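Local coordinates for protein beta-N-acetylhexosaminidase (Mycobacterium smegmatis, PDB 4YYF) that probably hydrolyses terminal non-reducing N-acetyl-D-hexosamine residues from N-acetyl-beta-D-hexosaminides, as a member of glycosyl hydrolase family 3, at residues A[153-159]-A[198-203]. The protein carries 1 engineered substitution. Sequence-based numbering, arbitrary orientation.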
loop_
_atom_site.group_PDB
_atom_site.type_symbol
_atom_site.label_atom_id
_atom_site.label_comp_id
_atom_site.label_asym_id
_atom_site.label_seq_id
_atom_site.Cartn_x
_atom_site.Cartn_y
_atom_site.Cartn_z
ATOM N N VAL A 153 7.006 -6.742 -0.578
ATOM C CA VAL A 153 6.508 -5.379 -0.407
ATOM C C VAL A 153 6.324 -5.087 1.071
ATOM O O VAL A 153 5.713 -5.882 1.777
ATOM C CB VAL A 153 5.128 -5.187 -1.084
ATOM C CG1 VAL A 153 4.610 -3.769 -0.837
ATOM C CG2 VAL A 153 5.196 -5.467 -2.588
ATOM N N ASP A 154 6.838 -3.949 1.541
ATOM C CA ASP A 154 6.558 -3.497 2.905
ATOM C C ASP A 154 5.756 -2.205 2.829
ATOM O O ASP A 154 6.188 -1.241 2.193
ATOM C CB ASP A 154 7.867 -3.253 3.692
ATOM C CG ASP A 154 7.629 -2.921 5.171
ATOM O OD1 ASP A 154 6.468 -2.974 5.646
ATOM O OD2 ASP A 154 8.620 -2.631 5.890
ATOM N N PHE A 155 4.605 -2.168 3.491
ATOM C CA PHE A 155 3.827 -0.933 3.545
ATOM C C PHE A 155 4.455 0.002 4.566
ATOM O O PHE A 155 3.917 0.223 5.647
ATOM C CB PHE A 155 2.373 -1.234 3.886
ATOM C CG PHE A 155 1.653 -2.013 2.812
ATOM C CD1 PHE A 155 1.732 -1.612 1.478
ATOM C CD2 PHE A 155 0.928 -3.155 3.126
ATOM C CE1 PHE A 155 1.057 -2.331 0.466
ATOM C CE2 PHE A 155 0.259 -3.882 2.125
ATOM C CZ PHE A 155 0.327 -3.457 0.793
ATOM N N ALA A 156 5.618 0.527 4.202
ATOM C CA ALA A 156 6.386 1.439 5.041
ATOM C C ALA A 156 7.376 2.119 4.118
ATOM O O ALA A 156 7.745 1.555 3.094
ATOM C CB ALA A 156 7.114 0.643 6.152
ATOM N N PRO A 157 7.849 3.326 4.470
ATOM C CA PRO A 157 7.620 4.081 5.693
ATOM C C PRO A 157 6.376 4.950 5.633
ATOM O O PRO A 157 5.954 5.415 4.577
ATOM C CB PRO A 157 8.842 5.002 5.756
ATOM C CG PRO A 157 9.120 5.303 4.288
ATOM C CD PRO A 157 8.867 3.960 3.609
ATOM N N VAL A 158 5.817 5.176 6.810
ATOM C CA VAL A 158 4.839 6.223 7.031
ATOM C C VAL A 158 5.542 7.555 6.815
ATOM O O VAL A 158 6.605 7.803 7.387
ATOM C CB VAL A 158 4.345 6.153 8.490
ATOM C CG1 VAL A 158 3.527 7.404 8.865
ATOM C CG2 VAL A 158 3.535 4.879 8.704
ATOM N N VAL A 159 4.959 8.420 5.994
ATOM C CA VAL A 159 5.513 9.762 5.819
ATOM C C VAL A 159 4.552 10.810 6.365
ATOM O O VAL A 159 4.787 12.016 6.236
ATOM C CB VAL A 159 5.891 10.056 4.345
ATOM C CG1 VAL A 159 6.989 9.089 3.862
ATOM C CG2 VAL A 159 4.667 9.953 3.457
ATOM N N VAL A 198 13.270 -4.860 -1.247
ATOM C CA VAL A 198 11.865 -4.818 -0.844
ATOM C C VAL A 198 11.282 -3.551 -1.439
ATOM O O VAL A 198 11.943 -2.517 -1.427
ATOM C CB VAL A 198 11.732 -4.745 0.705
ATOM C CG1 VAL A 198 10.272 -4.547 1.126
ATOM C CG2 VAL A 198 12.298 -6.009 1.351
ATOM N N LEU A 199 10.057 -3.616 -1.965
ATOM C CA LEU A 199 9.405 -2.405 -2.465
ATOM C C LEU A 199 8.843 -1.606 -1.292
ATOM O O LEU A 199 7.937 -2.073 -0.605
ATOM C CB LEU A 199 8.251 -2.761 -3.419
ATOM C CG LEU A 199 7.454 -1.555 -3.936
ATOM C CD1 LEU A 199 8.304 -0.682 -4.913
ATOM C CD2 LEU A 199 6.158 -2.026 -4.623
ATOM N N PRO A 200 9.376 -0.398 -1.051
ATOM C CA PRO A 200 8.776 0.420 0.007
ATOM C C PRO A 200 7.535 1.165 -0.494
ATOM O O PRO A 200 7.415 1.445 -1.695
ATOM C CB PRO A 200 9.896 1.395 0.376
ATOM C CG PRO A 200 10.732 1.516 -0.864
ATOM C CD PRO A 200 10.540 0.260 -1.687
ATOM N N VAL A 201 6.599 1.443 0.413
ATOM C CA VAL A 201 5.359 2.135 0.046
ATOM C C VAL A 201 5.149 3.326 0.986
ATOM O O VAL A 201 4.912 3.141 2.172
ATOM C CB VAL A 201 4.130 1.202 0.125
ATOM C CG1 VAL A 201 2.880 1.914 -0.457
ATOM C CG2 VAL A 201 4.382 -0.123 -0.637
ATOM N N LEU A 202 5.248 4.539 0.447
ATOM C CA LEU A 202 5.035 5.762 1.224
ATOM C C LEU A 202 3.546 5.937 1.545
ATOM O O LEU A 202 2.710 5.849 0.649
ATOM C CB LEU A 202 5.510 6.968 0.412
ATOM C CG LEU A 202 6.900 6.875 -0.224
ATOM C CD1 LEU A 202 7.150 8.083 -1.123
ATOM C CD2 LEU A 202 7.979 6.795 0.855
ATOM N N LYS A 203 3.201 6.201 2.805
ATOM C CA LYS A 203 1.781 6.293 3.193
ATOM C C LYS A 203 1.606 7.346 4.301
ATOM O O LYS A 203 2.581 7.643 4.997
ATOM C CB LYS A 203 1.267 4.908 3.633
ATOM C CG LYS A 203 1.839 4.410 4.958
ATOM C CD LYS A 203 1.562 2.899 5.145
ATOM C CE LYS A 203 1.897 2.437 6.566
ATOM N NZ LYS A 203 1.659 0.961 6.740
#
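Lys203 reaches across Val158 and Phe155 as a long arm: its CE brushes Val158 CG2 at 3.6 Å, and its NZ donates to the backbone O of Phe155 at 2.6 Å, meeting that carbonyl from 28° off its plane. The first torsion, chi1 70°, sets CG between the backbone N and carbonyl carbon, and the extended chain beyond it carries the ammonium back over 153-159. Strand 153-154 and strand 199-205 are parallel neighbours in the TIM-type barrel of this family, linked through helix 179-196 in a beta-alpha-beta crossover. The parallel pairing at Val153 and Leu199 is held by Asp154 N to Leu199 O (3.1 Å). An inverse gamma turn centred on Phe155 and the cis peptide before Pro157 then break the strand pattern. With the chain so bent, Ala156 O also comes within reach of Val201 N (2.9 Å), which approaches from above the carbonyl plane, while its bond to Asp154 O is weak. Further along, Lys203 N bonds weakly to Pro157 O, and Val159 N meets Lys203 O at 2.7 Å, nearly straight, a single bridge at Val158.

Val201 CG2 touches both Val153 CG1 and Phe155 CD1, each at 3.7 Å, with Val201 CB in plane at the ring's edge; Tyr288 meets the same ring edge-to-face. Away from the lysine, Leu202 CD2 sits against both Pro157 CG and Val159 CG1 (3.9 Å each); Leu202 and Val159 pack on helix 234-239, while Pro157 and Val159 also meet Ala186 of helix 179-196. Lys203 NZ also forms a salt bridge with Glu106, so a carboxylate and a main-chain carbonyl together fix where this buried ammonium sits, and the carbonyl bond ties the irregular segment to the strand.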